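Local coordinates for uncharacterized protein (Bordetella bronchiseptica, PDB 4XG0) that belongs to the DUF1537 kinase family and probably phosphorylates an acid sugar in a catabolic pathway, pairing a sugar-binding with a nucleotide-binding domain, at residues Pro258-Gln266 with Ala336-Val347; Val347-Thr358 with Gln394-Gly405. One frame throughout, in Å; residues are numbered along the deposited sequence.

Contact 1: residues Pro258-Gln266 with Ala336-Val347; sequences PVLVVVTSQ and ARRLGELAARLV
Leu-260 points from strand 259-263 onto the helix that carries Ala-343, Leu-346 and Val-347, and its two methyls divide the work. From CB the chain runs straight on to CG, which lies anti to the backbone N (chi1 -179°), and there it forks. CD2 drops against Ala-343, 3.8 Å from its CB and about as near to its carbonyl O, and also meets Val-347 CG2 at 3.9 Å. CD1, the other methyl, reaches Leu-346 CD2 at 4.2 Å, the two leucines crossing obliquely.

Two residues on, Val-262 faces the helix in the same way. Its CG2 sits 3.7 Å from Ala-343 CB, so that one small alanine methyl takes a branch from each of two strand residues. The other branch, CG1, turns to Leu-339 CB at 4.2 Å.

Past the strand's end, Thr-264 continues the row. Its CG2 is anti to the carbonyl carbon, which puts the methyl on the helix, where it slides past Leu-339 with CD1 3.8 Å away and touches the backbone CA of Ala-336. OG1 makes a weak hydrogen bond to Thr-358 O instead. No hydrogen bond crosses between the two segments; the touching side-chain atoms are mostly aliphatic carbons.

Strand and helix run almost exactly antiparallel, 173° between their directions, with axes 9.4 Å apart. Helix 334-349 links parallel strands 317-321 and 354-358 in a beta-alpha-beta crossover, passing over strand 259-263 between them. Helix 295-304 packs alongside, Trp-298 touching Leu-342 and Leu-346, while Leu-339 reaches Leu-320 of strand 317-321. Val-259 and Val-263 turn their side chains to helix 412-421, so strand 259-263 is sandwiched between two helical layers.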
# COMPACT_ATOMS: atom_id res chain seq x y z
N PRO A 258 -15.42 4.94 -2.89
CA PRO A 258 -14.95 5.53 -1.64
C PRO A 258 -15.09 4.56 -0.49
O PRO A 258 -15.91 3.65 -0.55
CB PRO A 258 -15.92 6.69 -1.45
CG PRO A 258 -17.19 6.17 -1.99
CD PRO A 258 -16.79 5.36 -3.20
N VAL A 259 -14.27 4.74 0.53
CA VAL A 259 -14.51 4.13 1.81
C VAL A 259 -15.55 4.97 2.53
O VAL A 259 -15.43 6.20 2.61
CB VAL A 259 -13.21 4.06 2.67
CG1 VAL A 259 -13.56 3.65 4.07
CG2 VAL A 259 -12.27 3.06 2.10
N LEU A 260 -16.60 4.32 3.02
CA LEU A 260 -17.64 4.99 3.78
C LEU A 260 -17.36 4.83 5.28
O LEU A 260 -17.23 3.72 5.76
CB LEU A 260 -18.99 4.34 3.45
CG LEU A 260 -20.18 4.96 4.16
CD1 LEU A 260 -20.33 6.44 3.80
CD2 LEU A 260 -21.45 4.20 3.80
N VAL A 261 -17.28 5.94 6.01
CA VAL A 261 -17.06 5.92 7.45
C VAL A 261 -18.29 6.43 8.21
O VAL A 261 -18.79 7.52 7.95
CB VAL A 261 -15.83 6.76 7.80
CG1 VAL A 261 -15.55 6.71 9.29
CG2 VAL A 261 -14.66 6.32 6.98
N VAL A 262 -18.79 5.61 9.15
CA VAL A 262 -20.01 5.92 9.86
C VAL A 262 -19.64 6.08 11.32
O VAL A 262 -19.08 5.15 11.95
CB VAL A 262 -21.06 4.83 9.68
CG1 VAL A 262 -22.31 5.22 10.40
CG2 VAL A 262 -21.33 4.63 8.21
N VAL A 263 -19.89 7.27 11.83
CA VAL A 263 -19.53 7.62 13.20
C VAL A 263 -20.77 7.97 13.98
O VAL A 263 -21.35 9.04 13.78
CB VAL A 263 -18.57 8.83 13.24
CG1 VAL A 263 -18.10 9.11 14.67
CG2 VAL A 263 -17.41 8.59 12.32
N THR A 264 -21.17 7.07 14.87
CA THR A 264 -22.37 7.27 15.68
C THR A 264 -22.04 7.60 17.13
O THR A 264 -22.93 8.03 17.89
CB THR A 264 -23.25 6.01 15.67
OG1 THR A 264 -22.50 4.91 16.19
CG2 THR A 264 -23.68 5.68 14.28
N SER A 265 -20.78 7.44 17.51
CA SER A 265 -20.42 7.62 18.91
C SER A 265 -20.44 9.10 19.28
O SER A 265 -20.16 9.96 18.44
CB SER A 265 -19.02 7.07 19.17
OG SER A 265 -18.75 7.04 20.55
N GLN A 266 -20.81 9.38 20.53
CA GLN A 266 -20.62 10.69 21.10
C GLN A 266 -19.41 10.74 22.05
O GLN A 266 -19.18 11.76 22.70
CB GLN A 266 -21.89 11.11 21.86
CG GLN A 266 -23.11 11.16 20.97
CD GLN A 266 -22.95 12.13 19.81
OE1 GLN A 266 -22.41 13.23 19.97
NE2 GLN A 266 -23.42 11.73 18.63
N ALA A 336 -28.54 6.02 15.50
CA ALA A 336 -27.61 5.02 14.97
C ALA A 336 -28.35 4.09 13.98
O ALA A 336 -27.83 3.73 12.93
CB ALA A 336 -27.04 4.23 16.10
N ARG A 337 -29.58 3.74 14.33
CA ARG A 337 -30.37 2.84 13.47
C ARG A 337 -30.51 3.48 12.09
O ARG A 337 -30.31 2.84 11.04
CB ARG A 337 -31.75 2.60 14.07
N ARG A 338 -30.88 4.75 12.11
CA ARG A 338 -31.05 5.55 10.91
C ARG A 338 -29.76 5.70 10.11
O ARG A 338 -29.77 5.52 8.88
CB ARG A 338 -31.60 6.92 11.30
CG ARG A 338 -31.74 7.92 10.17
CD ARG A 338 -32.88 7.56 9.27
NE ARG A 338 -33.14 8.59 8.27
CZ ARG A 338 -33.74 8.36 7.10
NH1 ARG A 338 -33.93 9.35 6.25
NH2 ARG A 338 -34.13 7.13 6.79
N LEU A 339 -28.66 6.05 10.77
CA LEU A 339 -27.38 6.15 10.07
C LEU A 339 -27.00 4.82 9.42
O LEU A 339 -26.48 4.77 8.30
CB LEU A 339 -26.26 6.64 11.01
CG LEU A 339 -26.15 8.16 11.15
CD1 LEU A 339 -25.01 8.48 12.10
CD2 LEU A 339 -25.94 8.84 9.79
N GLY A 340 -27.30 3.73 10.13
CA GLY A 340 -27.02 2.40 9.62
C GLY A 340 -27.80 2.11 8.37
O GLY A 340 -27.27 1.58 7.40
N GLU A 341 -29.08 2.45 8.40
CA GLU A 341 -29.92 2.20 7.23
C GLU A 341 -29.45 3.03 6.04
O GLU A 341 -29.38 2.51 4.92
CB GLU A 341 -31.38 2.50 7.54
CG GLU A 341 -32.03 1.45 8.41
CD GLU A 341 -33.20 0.75 7.73
OE1 GLU A 341 -34.29 1.36 7.64
OE2 GLU A 341 -33.04 -0.42 7.30
N LEU A 342 -29.14 4.31 6.27
CA LEU A 342 -28.67 5.17 5.16
C LEU A 342 -27.30 4.70 4.58
O LEU A 342 -27.11 4.64 3.36
CB LEU A 342 -28.60 6.63 5.62
CG LEU A 342 -29.97 7.22 6.03
CD1 LEU A 342 -29.85 8.63 6.56
CD2 LEU A 342 -30.96 7.19 4.86
N ALA A 343 -26.37 4.35 5.47
CA ALA A 343 -25.08 3.84 5.03
C ALA A 343 -25.31 2.65 4.11
O ALA A 343 -24.67 2.53 3.06
CB ALA A 343 -24.23 3.43 6.21
N ALA A 344 -26.23 1.77 4.49
CA ALA A 344 -26.49 0.56 3.68
C ALA A 344 -27.08 0.93 2.35
O ALA A 344 -26.71 0.35 1.31
CB ALA A 344 -27.43 -0.40 4.41
N ARG A 345 -28.02 1.87 2.34
CA ARG A 345 -28.58 2.31 1.08
C ARG A 345 -27.49 2.81 0.13
O ARG A 345 -27.51 2.53 -1.08
CB ARG A 345 -29.66 3.36 1.29
CG ARG A 345 -31.01 2.79 1.69
CD ARG A 345 -32.00 3.86 2.17
NE ARG A 345 -32.14 4.99 1.24
CZ ARG A 345 -32.83 6.09 1.52
NH1 ARG A 345 -33.44 6.20 2.67
NH2 ARG A 345 -32.92 7.09 0.64
N LEU A 346 -26.55 3.56 0.68
CA LEU A 346 -25.46 4.14 -0.13
C LEU A 346 -24.49 3.10 -0.70
O LEU A 346 -24.09 3.15 -1.87
CB LEU A 346 -24.68 5.12 0.74
CG LEU A 346 -23.65 5.92 -0.03
CD1 LEU A 346 -24.21 6.47 -1.28
CD2 LEU A 346 -23.20 7.05 0.85
N VAL A 347 -24.06 2.18 0.16
CA VAL A 347 -23.24 1.06 -0.27
C VAL A 347 -23.89 0.27 -1.40
O VAL A 347 -23.23 -0.13 -2.37
CB VAL A 347 -22.97 0.12 0.90
CG1 VAL A 347 -22.37 -1.17 0.40
CG2 VAL A 347 -22.07 0.80 1.94

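Contact 2: residues Val347-Thr358 with Gln394-Gly405; sequences VLAHGAAGVVAT and QAAGLPVVTKAG
Strands 354-358 and 399-403 are parallel neighbours in the mixed sheet of the nucleotide-binding domain, paired in register from Val-355 with Val-400 to Ala-357 with Thr-402. The ladder zigzags: Val-355 N bonds Pro-399 O, Val-401 N returns to Val-355 O at 2.9 Å, and Ala-357 N takes Val-401 O. Val-356 and Val-401 lie side by side, CG1 to CG1 4.1 Å, Val-356 against helix 412-421 and Val-401 against strand 385-391.

At the C-terminal end Thr-358 OG1, anti to its own N (chi1 -166°), gives its hydrogen to Lys-403 O at 2.8 Å, approaching from above the carbonyl plane. Lys-403 bends at chi3 and chi4, bringing NZ back to Ala-404 O at 2.8 Å and, weakly, to Thr-358 OG1; Gln-273 OE1 and Phe-407 O also hold the ammonium.

At the other end Leu-398 wedges in, CD2 meeting Val-347 CG1 tip to tip at 3.8 Å, while CD1 rests on Ala-352 O and Gly-354 CA. Leu-348 CD1 touches CD, OE1 and NE2 of Gln-394 about equally, their side chains crossing near a right angle at this exposed end. A helix returning through a loop into a parallel strand is typical of alpha/beta layering, consistent with nucleotide binding.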
# COMPACT_ATOMS: atom_id res chain seq x y z
N VAL A 347 -24.06 2.18 0.16
CA VAL A 347 -23.24 1.06 -0.27
C VAL A 347 -23.89 0.27 -1.40
O VAL A 347 -23.23 -0.13 -2.37
CB VAL A 347 -22.97 0.12 0.90
CG1 VAL A 347 -22.37 -1.17 0.40
CG2 VAL A 347 -22.07 0.80 1.94
N LEU A 348 -25.18 0.02 -1.31
CA LEU A 348 -25.79 -0.79 -2.37
C LEU A 348 -26.03 0.01 -3.64
O LEU A 348 -25.86 -0.49 -4.77
CB LEU A 348 -27.09 -1.40 -1.86
CG LEU A 348 -26.90 -2.39 -0.72
CD1 LEU A 348 -28.26 -2.93 -0.21
CD2 LEU A 348 -25.99 -3.51 -1.18
N ALA A 349 -26.40 1.26 -3.48
CA ALA A 349 -26.78 2.02 -4.66
C ALA A 349 -25.56 2.51 -5.47
O ALA A 349 -25.56 2.45 -6.71
CB ALA A 349 -27.70 3.17 -4.28
N HIS A 350 -24.53 2.98 -4.76
CA HIS A 350 -23.40 3.71 -5.35
C HIS A 350 -22.12 2.86 -5.32
O HIS A 350 -21.26 2.98 -6.17
CB HIS A 350 -23.20 5.01 -4.57
CG HIS A 350 -21.93 5.74 -4.87
ND1 HIS A 350 -21.72 6.44 -6.04
CD2 HIS A 350 -20.80 5.90 -4.13
CE1 HIS A 350 -20.51 6.97 -6.02
NE2 HIS A 350 -19.93 6.66 -4.87
N GLY A 351 -22.03 1.96 -4.35
CA GLY A 351 -20.86 1.14 -4.21
C GLY A 351 -19.91 1.80 -3.23
O GLY A 351 -20.04 2.98 -2.95
N ALA A 352 -18.99 1.00 -2.69
CA ALA A 352 -17.99 1.48 -1.75
C ALA A 352 -16.88 0.47 -1.72
O ALA A 352 -17.08 -0.74 -1.96
CB ALA A 352 -18.60 1.66 -0.34
N ALA A 353 -15.68 0.96 -1.45
CA ALA A 353 -14.54 0.11 -1.28
C ALA A 353 -14.58 -0.65 0.04
O ALA A 353 -13.92 -1.68 0.17
CB ALA A 353 -13.26 0.97 -1.34
N GLY A 354 -15.36 -0.14 0.99
CA GLY A 354 -15.52 -0.70 2.32
C GLY A 354 -16.24 0.27 3.24
O GLY A 354 -16.54 1.41 2.85
N VAL A 355 -16.50 -0.19 4.45
CA VAL A 355 -17.14 0.59 5.49
C VAL A 355 -16.34 0.50 6.76
O VAL A 355 -15.78 -0.54 7.10
CB VAL A 355 -18.56 0.07 5.79
CG1 VAL A 355 -19.24 0.95 6.86
CG2 VAL A 355 -19.35 0.06 4.55
N VAL A 356 -16.26 1.63 7.46
CA VAL A 356 -15.68 1.69 8.78
C VAL A 356 -16.78 2.19 9.73
O VAL A 356 -17.49 3.16 9.42
CB VAL A 356 -14.49 2.70 8.82
CG1 VAL A 356 -13.92 2.77 10.20
CG2 VAL A 356 -13.43 2.34 7.82
N ALA A 357 -16.98 1.52 10.84
CA ALA A 357 -18.06 1.90 11.74
C ALA A 357 -17.57 1.99 13.16
O ALA A 357 -16.90 1.09 13.68
CB ALA A 357 -19.25 0.91 11.64
N THR A 358 -17.88 3.12 13.80
CA THR A 358 -17.60 3.30 15.21
C THR A 358 -18.72 4.15 15.85
O THR A 358 -19.29 5.02 15.20
CB THR A 358 -16.21 3.98 15.41
OG1 THR A 358 -15.79 3.87 16.77
CG2 THR A 358 -16.25 5.45 15.06
N GLN A 394 -26.84 -8.57 1.75
CA GLN A 394 -26.81 -7.96 0.43
C GLN A 394 -25.43 -7.46 -0.03
O GLN A 394 -25.23 -7.16 -1.20
CB GLN A 394 -27.81 -6.79 0.46
CG GLN A 394 -29.16 -7.12 1.15
CD GLN A 394 -30.05 -5.91 1.32
OE1 GLN A 394 -30.90 -5.62 0.47
NE2 GLN A 394 -29.87 -5.19 2.43
N ALA A 395 -24.49 -7.34 0.90
CA ALA A 395 -23.16 -6.81 0.59
C ALA A 395 -22.08 -7.78 1.06
O ALA A 395 -20.98 -7.37 1.47
CB ALA A 395 -22.95 -5.47 1.28
N ALA A 396 -22.38 -9.07 0.99
CA ALA A 396 -21.38 -10.07 1.34
C ALA A 396 -20.10 -9.79 0.59
O ALA A 396 -20.12 -9.54 -0.63
CB ALA A 396 -21.87 -11.46 1.02
N GLY A 397 -18.98 -9.85 1.30
CA GLY A 397 -17.70 -9.59 0.73
C GLY A 397 -17.16 -8.19 0.93
O GLY A 397 -15.96 -7.97 0.76
N LEU A 398 -18.01 -7.25 1.32
CA LEU A 398 -17.56 -5.88 1.49
C LEU A 398 -16.58 -5.79 2.64
O LEU A 398 -16.90 -6.23 3.75
CB LEU A 398 -18.72 -4.95 1.76
CG LEU A 398 -18.41 -3.45 1.79
CD1 LEU A 398 -18.09 -2.91 0.41
CD2 LEU A 398 -19.55 -2.73 2.40
N PRO A 399 -15.42 -5.19 2.41
CA PRO A 399 -14.52 -4.95 3.55
C PRO A 399 -15.13 -4.03 4.60
O PRO A 399 -15.83 -3.06 4.29
CB PRO A 399 -13.30 -4.31 2.91
CG PRO A 399 -13.31 -4.87 1.46
CD PRO A 399 -14.79 -4.79 1.13
N VAL A 400 -14.89 -4.39 5.86
CA VAL A 400 -15.44 -3.67 6.99
C VAL A 400 -14.41 -3.60 8.12
O VAL A 400 -13.60 -4.51 8.31
CB VAL A 400 -16.75 -4.36 7.53
CG1 VAL A 400 -16.50 -5.84 7.83
CG2 VAL A 400 -17.30 -3.65 8.74
N VAL A 401 -14.43 -2.47 8.83
CA VAL A 401 -13.65 -2.25 10.02
C VAL A 401 -14.60 -1.77 11.08
O VAL A 401 -15.45 -0.92 10.84
CB VAL A 401 -12.59 -1.13 9.80
CG1 VAL A 401 -11.97 -0.67 11.12
CG2 VAL A 401 -11.51 -1.58 8.83
N THR A 402 -14.48 -2.34 12.27
CA THR A 402 -15.30 -1.89 13.37
C THR A 402 -14.40 -1.43 14.52
O THR A 402 -13.23 -1.85 14.67
CB THR A 402 -16.28 -3.01 13.80
OG1 THR A 402 -15.54 -4.22 13.95
CG2 THR A 402 -17.34 -3.22 12.74
N LYS A 403 -14.94 -0.56 15.35
CA LYS A 403 -14.15 0.02 16.43
C LYS A 403 -15.05 0.54 17.52
O LYS A 403 -16.09 1.12 17.23
CB LYS A 403 -13.28 1.17 15.91
CG LYS A 403 -12.36 1.80 16.92
CD LYS A 403 -11.58 2.99 16.35
CE LYS A 403 -12.44 4.26 16.24
NZ LYS A 403 -12.85 4.78 17.60
N ALA A 404 -14.64 0.36 18.77
CA ALA A 404 -15.39 0.96 19.85
C ALA A 404 -15.21 2.48 19.80
O ALA A 404 -14.17 2.97 19.35
CB ALA A 404 -14.96 0.40 21.16
N GLY A 405 -16.22 3.20 20.24
CA GLY A 405 -16.30 4.64 20.06
C GLY A 405 -15.18 5.36 20.78
O GLY A 405 -14.67 6.34 20.26

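In the fold
Both contacts build on helix 334-349 and the sheet beneath it, and Val-347 serves in each. Contact 1 is the buried helix-on-sheet layer, held by aliphatic branches without a hydrogen bond between its segments. Contact 2 runs within the sheet, so backbone bonds carry most of it, with a polar group at the C-terminal end. Strand 354-358 is buried, strand 399-403 partly so, whereas Leu-348 and Gln-394 lie at the surface. The two meet where strand 259-263 borders strand 354-358, with Val-262 N 2.8 Å from Val-356 O and Thr-264 N as close to Thr-358 O, probable hydrogen bonds both. Together they link helix 334-349 and three adjacent parallel strands of the nucleotide-binding domain.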